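Local atomic coordinates of BAG family molecular chaperone regulator 4 (Arabidopsis thaliana, PDB entry 4HWH), a protein that probably acts as a co-chaperone in programmed cell death and stress responses, binding the ATPase domain of HSP70 chaperones through the BAG domain that makes up this chain. Residues A[8-13]-A[50-55]; A[19-24]-A[77-82]; A[25-28]-A[33-36]. All blocks are in the same frame, centred on the assembly; numbering follows the deposited sequence.

Contact 1 (A[8-13]-A[50-55])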
ATOM      1  N   ASN A   8       3.591  13.777  -3.700  1.00 39.20           N
ATOM      2  CA  ASN A   8       3.796  13.143  -4.997  1.00 40.39           C
ATOM      3  C   ASN A   8       4.774  11.980  -4.897  1.00 35.23           C
ATOM      4  O   ASN A   8       4.591  10.947  -5.541  1.00 34.23           O
ATOM      5  CB  ASN A   8       4.302  14.161  -6.021  1.00 40.71           C
ATOM      6  CG  ASN A   8       3.263  15.211  -6.360  1.00 54.47           C
ATOM      7  OD1 ASN A   8       2.072  15.025  -6.112  1.00 56.57           O
ATOM      8  ND2 ASN A   8       3.711  16.323  -6.935  1.00 52.55           N
ATOM      9  N   ALA A   9       5.813  12.157  -4.086  1.00 29.31           N
ATOM     10  CA  ALA A   9       6.798  11.105  -3.856  1.00 31.72           C
ATOM     11  C   ALA A   9       6.146   9.879  -3.231  1.00 27.15           C
ATOM     12  O   ALA A   9       6.427   8.746  -3.616  1.00 29.81           O
ATOM     13  CB  ALA A   9       7.924  11.614  -2.972  1.00 35.38           C
ATOM     14  N   VAL A  10       5.278  10.108  -2.254  1.00 26.75           N
ATOM     15  CA  VAL A  10       4.560   9.009  -1.628  1.00 30.01           C
ATOM     16  C   VAL A  10       3.638   8.332  -2.636  1.00 29.17           C
ATOM     17  O   VAL A  10       3.592   7.104  -2.721  1.00 33.44           O
ATOM     18  CB  VAL A  10       3.737   9.482  -0.425  1.00 30.08           C
ATOM     19  CG1 VAL A  10       2.772   8.391   0.011  1.00 36.84           C
ATOM     20  CG2 VAL A  10       4.660   9.869   0.712  1.00 36.40           C
ATOM     21  N   THR A  11       2.911   9.140  -3.401  1.00 28.97           N
ATOM     22  CA  THR A  11       1.987   8.619  -4.403  1.00 32.54           C
ATOM     23  C   THR A  11       2.690   7.658  -5.357  1.00 30.68           C
ATOM     24  O   THR A  11       2.159   6.599  -5.688  1.00 32.20           O
ATOM     25  CB  THR A  11       1.322   9.755  -5.204  1.00 36.15           C
ATOM     26  OG1 THR A  11       0.450  10.495  -4.342  1.00 43.78           O
ATOM     27  CG2 THR A  11       0.516   9.196  -6.363  1.00 37.24           C
ATOM     28  N   GLY A  12       3.889   8.029  -5.789  1.00 32.06           N
ATOM     29  CA  GLY A  12       4.662   7.190  -6.685  1.00 35.24           C
ATOM     30  C   GLY A  12       4.992   5.852  -6.051  1.00 29.74           C
ATOM     31  O   GLY A  12       4.997   4.816  -6.718  1.00 25.06           O
ATOM     32  N   GLU A  13       5.264   5.872  -4.753  1.00 21.85           N
ATOM     33  CA  GLU A  13       5.614   4.649  -4.050  1.00 26.12           C
ATOM     34  C   GLU A  13       4.371   3.792  -3.828  1.00 26.67           C
ATOM     35  O   GLU A  13       4.411   2.570  -3.961  1.00 23.55           O
ATOM     36  CB  GLU A  13       6.291   4.966  -2.719  1.00 29.43           C
ATOM     37  CG  GLU A  13       7.064   3.797  -2.161  1.00 46.33           C
ATOM     38  CD  GLU A  13       8.066   3.255  -3.160  1.00 49.68           C
ATOM     39  OE1 GLU A  13       8.668   4.065  -3.900  1.00 50.94           O
ATOM     40  OE2 GLU A  13       8.249   2.021  -3.206  1.00 50.38           O
ATOM     41  N   LEU A  50       2.459   5.617   5.096  1.00 21.61           N
ATOM     42  CA  LEU A  50       1.516   6.319   5.956  1.00 24.67           C
ATOM     43  C   LEU A  50       2.272   7.223   6.930  1.00 24.45           C
ATOM     44  O   LEU A  50       1.878   8.362   7.172  1.00 25.69           O
ATOM     45  CB  LEU A  50       0.658   5.313   6.727  1.00 29.03           C
ATOM     46  CG  LEU A  50      -0.695   5.777   7.259  1.00 42.02           C
ATOM     47  CD1 LEU A  50      -1.553   6.323   6.129  1.00 41.22           C
ATOM     48  CD2 LEU A  50      -1.398   4.624   7.965  1.00 44.41           C
ATOM     49  N   LEU A  51       3.365   6.707   7.480  1.00 22.22           N
ATOM     50  CA  LEU A  51       4.203   7.485   8.387  1.00 23.68           C
ATOM     51  C   LEU A  51       4.788   8.702   7.686  1.00 26.77           C
ATOM     52  O   LEU A  51       4.860   9.787   8.262  1.00 28.04           O
ATOM     53  CB  LEU A  51       5.331   6.618   8.950  1.00 23.80           C
ATOM     54  CG  LEU A  51       4.921   5.573   9.984  1.00 29.32           C
ATOM     55  CD1 LEU A  51       6.113   4.689  10.324  1.00 32.12           C
ATOM     56  CD2 LEU A  51       4.377   6.252  11.225  1.00 30.41           C
ATOM     57  N   LYS A  52       5.210   8.514   6.440  1.00 22.95           N
ATOM     58  CA  LYS A  52       5.755   9.609   5.650  1.00 23.45           C
ATOM     59  C   LYS A  52       4.712  10.713   5.491  1.00 31.18           C
ATOM     60  O   LYS A  52       5.003  11.885   5.718  1.00 33.21           O
ATOM     61  CB  LYS A  52       6.230   9.107   4.284  1.00 23.47           C
ATOM     62  CG  LYS A  52       6.944  10.168   3.455  1.00 35.11           C
ATOM     63  CD  LYS A  52       7.750   9.551   2.318  1.00 43.16           C
ATOM     64  CE  LYS A  52       8.531  10.617   1.555  1.00 49.95           C
ATOM     65  NZ  LYS A  52       9.304  10.054   0.409  1.00 47.22           N
ATOM     66  N   LEU A  53       3.493  10.333   5.117  1.00 23.86           N
ATOM     67  CA  LEU A  53       2.402  11.295   4.996  1.00 24.25           C
ATOM     68  C   LEU A  53       2.127  12.000   6.323  1.00 30.14           C
ATOM     69  O   LEU A  53       1.850  13.198   6.346  1.00 30.96           O
ATOM     70  CB  LEU A  53       1.125  10.619   4.481  1.00 29.15           C
ATOM     71  CG  LEU A  53       1.107  10.136   3.027  1.00 26.26           C
ATOM     72  CD1 LEU A  53      -0.097   9.240   2.771  1.00 27.60           C
ATOM     73  CD2 LEU A  53       1.112  11.311   2.058  1.00 27.85           C
ATOM     74  N   ASP A  54       2.196  11.254   7.425  1.00 27.11           N
ATOM     75  CA  ASP A  54       1.948  11.822   8.751  1.00 29.94           C
ATOM     76  C   ASP A  54       2.886  12.986   9.051  1.00 27.16           C
ATOM     77  O   ASP A  54       2.524  13.918   9.768  1.00 35.41           O
ATOM     78  CB  ASP A  54       2.113  10.760   9.844  1.00 32.71           C
ATOM     79  CG  ASP A  54       0.962   9.780   9.889  1.00 36.65           C
ATOM     80  OD1 ASP A  54      -0.115  10.091   9.337  1.00 35.50           O
ATOM     81  OD2 ASP A  54       1.139   8.696  10.487  1.00 31.54           O
ATOM     82  N   GLY A  55       4.097  12.921   8.507  1.00 40.04           N
ATOM     83  CA  GLY A  55       5.106  13.929   8.775  1.00 40.33           C
ATOM     84  C   GLY A  55       5.091  15.091   7.800  1.00 44.60           C
ATOM     85  O   GLY A  55       5.854  16.043   7.952  1.00 47.64           O
TER
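Val10 meets Lys52 and Leu53 with a different methyl for each. CG2 of Val10 lies alongside the aliphatic run of Lys52, and its 3.5 Å approach to Lys52 CD is tighter than ordinary van der Waals contact. Val10 and the lysine chain point opposite ways and overlap side by side; the extended chain touches this methyl with CB, CG, CD and CE. Lys52 CG stands anti to the backbone N (chi1 -174°), which sends the chain toward helix 3-29, where Lys52 NZ comes 4.0 Å from Ala9 CB at the exposed border. The other methyl, Val10 CG1, faces the branch point of Leu53, 3.9 Å from Leu53 CG, with Leu53 CD2 equally near. With only an alanine for Val10, a gap is likely to open beside the Leu53 fork and the Lys52 chain to swing freely into solvent. The two helices run nearly antiparallel, at 170° with local axes 10.1 Å apart, and Val10 and Leu53 sit level, CA to CA 7.3 Å. Val10 also packs on Gln49, one turn back on helix 36-54, while Leu53 reaches the third helix, 63-86, at Glu69 and Val70, so the contact sits where the bundle's three helices meet.

Contact 2 (A[19-24]-A[77-82])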
ATOM      1  N   ASP A  19       0.453  -1.880  -7.572  1.00 19.57           N
ATOM      2  CA  ASP A  19       0.743  -2.876  -8.603  1.00 20.10           C
ATOM      3  C   ASP A  19       1.163  -4.204  -7.974  1.00 19.45           C
ATOM      4  O   ASP A  19       0.763  -5.278  -8.424  1.00 18.68           O
ATOM      5  CB  ASP A  19       1.836  -2.379  -9.556  1.00 18.43           C
ATOM      6  CG  ASP A  19       1.340  -1.309 -10.514  1.00 21.07           C
ATOM      7  OD1 ASP A  19       0.110  -1.161 -10.669  1.00 23.38           O
ATOM      8  OD2 ASP A  19       2.182  -0.618 -11.120  1.00 20.23           O
ATOM      9  N   ARG A  20       1.974  -4.127  -6.927  1.00 19.46           N
ATOM     10  CA  ARG A  20       2.449  -5.336  -6.257  1.00 21.14           C
ATOM     11  C   ARG A  20       1.297  -6.122  -5.637  1.00 18.35           C
ATOM     12  O   ARG A  20       1.258  -7.351  -5.710  1.00 20.00           O
ATOM     13  CB  ARG A  20       3.494  -4.992  -5.193  1.00 19.72           C
ATOM     14  CG  ARG A  20       4.005  -6.201  -4.429  1.00 20.84           C
ATOM     15  CD  ARG A  20       4.600  -7.223  -5.376  1.00 25.18           C
ATOM     16  NE  ARG A  20       5.731  -6.673  -6.115  1.00 28.27           N
ATOM     17  CZ  ARG A  20       6.186  -7.170  -7.261  1.00 33.31           C
ATOM     18  NH1 ARG A  20       5.602  -8.229  -7.808  1.00 35.47           N
ATOM     19  NH2 ARG A  20       7.218  -6.602  -7.867  1.00 31.05           N
ATOM     20  N   VAL A  21       0.356  -5.411  -5.028  1.00 14.85           N
ATOM     21  CA  VAL A  21      -0.790  -6.065  -4.412  1.00 18.79           C
ATOM     22  C   VAL A  21      -1.605  -6.823  -5.456  1.00 22.67           C
ATOM     23  O   VAL A  21      -2.035  -7.951  -5.215  1.00 22.68           O
ATOM     24  CB  VAL A  21      -1.677  -5.059  -3.643  1.00 18.66           C
ATOM     25  CG1 VAL A  21      -2.969  -5.718  -3.184  1.00 22.85           C
ATOM     26  CG2 VAL A  21      -0.907  -4.490  -2.443  1.00 19.65           C
ATOM     27  N   VAL A  22      -1.805  -6.214  -6.620  1.00 21.44           N
ATOM     28  CA  VAL A  22      -2.526  -6.901  -7.687  1.00 23.56           C
ATOM     29  C   VAL A  22      -1.755  -8.148  -8.124  1.00 18.18           C
ATOM     30  O   VAL A  22      -2.340  -9.215  -8.318  1.00 19.76           O
ATOM     31  CB  VAL A  22      -2.808  -5.979  -8.894  1.00 21.57           C
ATOM     32  CG1 VAL A  22      -3.371  -6.784 -10.060  1.00 24.91           C
ATOM     33  CG2 VAL A  22      -3.781  -4.878  -8.498  1.00 20.02           C
ATOM     34  N   ALA A  23      -0.439  -8.015  -8.253  1.00 18.37           N
ATOM     35  CA  ALA A  23       0.400  -9.155  -8.616  1.00 18.83           C
ATOM     36  C   ALA A  23       0.252 -10.298  -7.612  1.00 21.98           C
ATOM     37  O   ALA A  23       0.195 -11.465  -7.994  1.00 21.90           O
ATOM     38  CB  ALA A  23       1.863  -8.735  -8.742  1.00 19.66           C
ATOM     39  N   LEU A  24       0.197  -9.969  -6.325  1.00 20.21           N
ATOM     40  CA  LEU A  24       0.016 -11.006  -5.313  1.00 22.76           C
ATOM     41  C   LEU A  24      -1.362 -11.652  -5.451  1.00 22.57           C
ATOM     42  O   LEU A  24      -1.504 -12.868  -5.324  1.00 23.76           O
ATOM     43  CB  LEU A  24       0.205 -10.443  -3.905  1.00 22.24           C
ATOM     44  CG  LEU A  24       1.611  -9.937  -3.587  1.00 21.77           C
ATOM     45  CD1 LEU A  24       1.637  -9.234  -2.243  1.00 21.89           C
ATOM     46  CD2 LEU A  24       2.618 -11.088  -3.621  1.00 22.55           C
ATOM     47  N   GLN A  77      -4.400  -1.622   2.356  1.00 22.35           N
ATOM     48  CA  GLN A  77      -4.164  -2.401   3.563  1.00 23.85           C
ATOM     49  C   GLN A  77      -5.263  -3.444   3.742  1.00 25.42           C
ATOM     50  O   GLN A  77      -4.997  -4.594   4.098  1.00 23.91           O
ATOM     51  CB  GLN A  77      -4.092  -1.493   4.793  1.00 28.82           C
ATOM     52  CG  GLN A  77      -2.848  -0.608   4.864  1.00 32.63           C
ATOM     53  CD  GLN A  77      -2.872   0.337   6.062  1.00 42.63           C
ATOM     54  OE1 GLN A  77      -3.729   1.218   6.157  1.00 49.38           O
ATOM     55  NE2 GLN A  77      -1.927   0.156   6.978  1.00 38.05           N
ATOM     56  N   GLU A  78      -6.500  -3.035   3.490  1.00 28.65           N
ATOM     57  CA  GLU A  78      -7.632  -3.948   3.588  1.00 29.38           C
ATOM     58  C   GLU A  78      -7.514  -5.063   2.557  1.00 31.48           C
ATOM     59  O   GLU A  78      -7.757  -6.226   2.863  1.00 30.57           O
ATOM     60  CB  GLU A  78      -8.949  -3.193   3.403  1.00 34.61           C
ATOM     61  CG  GLU A  78      -9.250  -2.210   4.522  1.00 52.43           C
ATOM     62  CD  GLU A  78     -10.600  -1.537   4.365  1.00 61.75           C
ATOM     63  OE1 GLU A  78     -11.352  -1.915   3.441  1.00 58.91           O
ATOM     64  OE2 GLU A  78     -10.907  -0.629   5.169  1.00 64.30           O
ATOM     65  N   ALA A  79      -7.132  -4.705   1.335  1.00 26.90           N
ATOM     66  CA  ALA A  79      -6.960  -5.700   0.283  1.00 27.86           C
ATOM     67  C   ALA A  79      -5.889  -6.725   0.657  1.00 26.22           C
ATOM     68  O   ALA A  79      -6.051  -7.920   0.413  1.00 27.11           O
ATOM     69  CB  ALA A  79      -6.624  -5.027  -1.039  1.00 22.57           C
ATOM     70  N   VAL A  80      -4.797  -6.255   1.254  1.00 23.97           N
ATOM     71  CA  VAL A  80      -3.718  -7.149   1.670  1.00 19.37           C
ATOM     72  C   VAL A  80      -4.175  -8.079   2.793  1.00 25.52           C
ATOM     73  O   VAL A  80      -3.905  -9.281   2.760  1.00 28.98           O
ATOM     74  CB  VAL A  80      -2.458  -6.372   2.099  1.00 19.65           C
ATOM     75  CG1 VAL A  80      -1.443  -7.308   2.750  1.00 23.42           C
ATOM     76  CG2 VAL A  80      -1.839  -5.666   0.888  1.00 19.34           C
ATOM     77  N   ASP A  81      -4.871  -7.521   3.780  1.00 26.92           N
ATOM     78  CA  ASP A  81      -5.427  -8.325   4.867  1.00 34.52           C
ATOM     79  C   ASP A  81      -6.276  -9.459   4.307  1.00 37.05           C
ATOM     80  O   ASP A  81      -6.172 -10.607   4.743  1.00 39.96           O
ATOM     81  CB  ASP A  81      -6.291  -7.464   5.794  1.00 37.82           C
ATOM     82  CG  ASP A  81      -5.478  -6.485   6.604  1.00 47.19           C
ATOM     83  OD1 ASP A  81      -4.288  -6.763   6.850  1.00 49.30           O
ATOM     84  OD2 ASP A  81      -6.034  -5.438   7.001  1.00 56.46           O
ATOM     85  N   LYS A  82      -7.120  -9.124   3.336  1.00 33.83           N
ATOM     86  CA  LYS A  82      -8.028 -10.094   2.737  1.00 40.83           C
ATOM     87  C   LYS A  82      -7.255 -11.215   2.056  1.00 44.12           C
ATOM     88  O   LYS A  82      -7.577 -12.387   2.226  1.00 40.51           O
ATOM     89  CB  LYS A  82      -8.968  -9.412   1.739  1.00 42.16           C
ATOM     90  CG  LYS A  82     -10.154  -8.697   2.376  1.00 56.00           C
ATOM     91  CD  LYS A  82      -9.764  -8.042   3.692  1.00 63.99           C
ATOM     92  CE  LYS A  82     -10.738  -6.951   4.100  1.00 68.48           C
ATOM     93  NZ  LYS A  82     -10.234  -6.213   5.294  1.00 69.63           N
TER
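In the three-helix bundle of the BAG domain, the first and third helices run in the same direction, and Val21 of helix 3-29 meets Ala79 and Val80 of helix 63-86 in its interior. The interface is small, 108 Å² in all, and entirely apolar. Val21 points at the other helix and splits its two methyls between two neighbours. CG1 looks toward Ala79, 4.3 Å from Ala79 CB, a looser approach near the more open side of the pair. CG2 goes deeper and finds one methyl of Val80. Val21 and Val80 are the nearest pair along the backbones, CA to CA 6.8 Å.

The middle helix, 36-54, closes the remaining side. Val80 rests on Phe39, Gln77 touches Met47, and Leu24, one turn on from Val21, touches Glu38. Arg20, beside Val21 in sequence, belongs to the outer surface instead; its NH2 hydrogen-bonds a malonate, probably a leftover of crystallisation, that also lies against Glu13 and Leu17.

Both valines hold CG1 anti to the backbone N (chi1 172° for Val21, 170° for Val80), and the two CG2 methyls, each beside its backbone N, are the ones that meet. The two side chains are set nearly perpendicular, with Val21 CG2 3.7 Å from Val80 CG2.

Contact 3 (A[25-28]-A[33-36])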
ATOM      1  N   GLU A  25      -2.378 -10.838  -5.709  1.00 15.32           N
ATOM      2  CA  GLU A  25      -3.720 -11.378  -5.875  1.00 21.02           C
ATOM      3  C   GLU A  25      -3.793 -12.327  -7.060  1.00 21.62           C
ATOM      4  O   GLU A  25      -4.455 -13.365  -6.997  1.00 23.06           O
ATOM      5  CB  GLU A  25      -4.752 -10.275  -6.072  1.00 28.01           C
ATOM      6  CG  GLU A  25      -6.096 -10.853  -6.468  1.00 41.61           C
ATOM      7  CD  GLU A  25      -7.125  -9.810  -6.829  1.00 47.45           C
ATOM      8  OE1 GLU A  25      -6.747  -8.635  -7.026  1.00 44.40           O
ATOM      9  OE2 GLU A  25      -8.315 -10.180  -6.922  1.00 42.39           O
ATOM     10  N   VAL A  26      -3.127 -11.945  -8.148  1.00 19.21           N
ATOM     11  CA  VAL A  26      -3.096 -12.759  -9.355  1.00 23.68           C
ATOM     12  C   VAL A  26      -2.397 -14.088  -9.086  1.00 21.73           C
ATOM     13  O   VAL A  26      -2.869 -15.146  -9.507  1.00 21.72           O
ATOM     14  CB  VAL A  26      -2.394 -12.018 -10.511  1.00 23.01           C
ATOM     15  CG1 VAL A  26      -2.089 -12.975 -11.654  1.00 23.52           C
ATOM     16  CG2 VAL A  26      -3.255 -10.854 -10.994  1.00 22.40           C
ATOM     17  N   ALA A  27      -1.280 -14.034  -8.368  1.00 21.31           N
ATOM     18  CA  ALA A  27      -0.554 -15.249  -8.014  1.00 23.37           C
ATOM     19  C   ALA A  27      -1.454 -16.210  -7.235  1.00 27.03           C
ATOM     20  O   ALA A  27      -1.543 -17.395  -7.557  1.00 29.07           O
ATOM     21  CB  ALA A  27       0.693 -14.907  -7.212  1.00 25.35           C
ATOM     22  N   VAL A  28      -2.128 -15.690  -6.212  1.00 22.61           N
ATOM     23  CA  VAL A  28      -3.067 -16.488  -5.425  1.00 27.47           C
ATOM     24  C   VAL A  28      -4.204 -17.040  -6.280  1.00 27.72           C
ATOM     25  O   VAL A  28      -4.585 -18.206  -6.156  1.00 30.38           O
ATOM     26  CB  VAL A  28      -3.678 -15.669  -4.269  1.00 25.81           C
ATOM     27  CG1 VAL A  28      -4.845 -16.426  -3.643  1.00 31.80           C
ATOM     28  CG2 VAL A  28      -2.616 -15.346  -3.227  1.00 27.80           C
ATOM     29  N   GLN A  33       1.168 -20.821  -4.127  1.00 52.66           N
ATOM     30  CA  GLN A  33       1.283 -20.664  -2.683  1.00 60.97           C
ATOM     31  C   GLN A  33       2.214 -19.501  -2.355  1.00 56.56           C
ATOM     32  O   GLN A  33       3.435 -19.631  -2.423  1.00 59.79           O
ATOM     33  CB  GLN A  33       1.793 -21.956  -2.040  1.00 70.86           C
ATOM     34  CG  GLN A  33       1.800 -21.931  -0.520  1.00 85.40           C
ATOM     35  CD  GLN A  33       2.249 -23.249   0.084  1.00 94.54           C
ATOM     36  OE1 GLN A  33       2.529 -24.210  -0.635  1.00 97.10           O
ATOM     37  NE2 GLN A  33       2.320 -23.300   1.409  1.00 98.47           N
ATOM     38  N   VAL A  34       1.622 -18.363  -2.007  1.00 42.06           N
ATOM     39  CA  VAL A  34       2.378 -17.148  -1.737  1.00 30.03           C
ATOM     40  C   VAL A  34       2.870 -17.102  -0.293  1.00 31.99           C
ATOM     41  O   VAL A  34       2.085 -17.257   0.646  1.00 31.79           O
ATOM     42  CB  VAL A  34       1.533 -15.893  -2.031  1.00 29.05           C
ATOM     43  CG1 VAL A  34       2.287 -14.635  -1.642  1.00 25.10           C
ATOM     44  CG2 VAL A  34       1.139 -15.853  -3.504  1.00 33.12           C
ATOM     45  N   ALA A  35       4.173 -16.893  -0.125  1.00 27.97           N
ATOM     46  CA  ALA A  35       4.784 -16.819   1.203  1.00 30.68           C
ATOM     47  C   ALA A  35       4.158 -15.708   2.038  1.00 28.75           C
ATOM     48  O   ALA A  35       3.883 -14.624   1.529  1.00 28.82           O
ATOM     49  CB  ALA A  35       6.284 -16.603   1.083  1.00 32.12           C
ATOM     50  N   VAL A  36       3.941 -15.973   3.322  1.00 26.67           N
ATOM     51  CA  VAL A  36       3.329 -14.982   4.198  1.00 27.88           C
ATOM     52  C   VAL A  36       4.103 -13.658   4.212  1.00 28.49           C
ATOM     53  O   VAL A  36       3.506 -12.587   4.352  1.00 23.88           O
ATOM     54  CB  VAL A  36       3.158 -15.516   5.641  1.00 37.77           C
ATOM     55  CG1 VAL A  36       4.504 -15.900   6.237  1.00 36.95           C
ATOM     56  CG2 VAL A  36       2.454 -14.487   6.513  1.00 45.75           C
TER
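Apolar contact joins Val34 to Ala27 and Val28, and a single methyl does the work on the loop side. CG2 of Val34 reaches back to the last turns of helix 3-29 and touches both residues: it lies 3.9 Å from Ala27 CB and 3.8 Å from Val28 CG2. With Val28 the meeting is methyl against methyl, and Val34 comes in almost square to it. The first torsion of Val34 (chi1 175°) divides its branches between two tasks: CG2, anti to the carbonyl carbon, takes the helix end, while CG1 turns to Leu24 further back along the same helix.

This is the turn between the first and second helices of the BAG three-helix bundle. The chain leaves helix 3-29, doubles back through an extended stretch at Gln33 and Val34 (phi/psi of Val34 -85°/127°), and enters helix 36-54. Val28 and Val34 both pack on Phe39, in the first turns of that second helix.

Hydrogen bonding is supplied from within the turn itself: the hydroxyl OG1 of Thr32 bonds to the backbone O of Ala27, near the end of the helix. On the side of the third helix the contacts are again between side chains, Glu25 touching Leu83 and Val36 touching Lys84.

How the contacts relate
From the N terminus, helix 3-29 enters all three contacts in order: 8-13 in contact 1, 19-24 in contact 2, and 25-28 in contact 3. Contact 3 closes first, at 33-36, a short loop that turns the chain into helix 36-54. Contact 1 closes next, when the end of that helix returns beside 8-13. Contact 2 closes last, on helix 63-86, so it crosses contact 1, while contact 3 nests inside both. Contacts 1 and 2 lie on opposite sides of the chain's centre, about 18 Å apart between centres; contacts 2 and 3 adjoin. Contacts 1 and 2 tie helix 3-29 to the other two helices, contact 3 its end to the loop that follows.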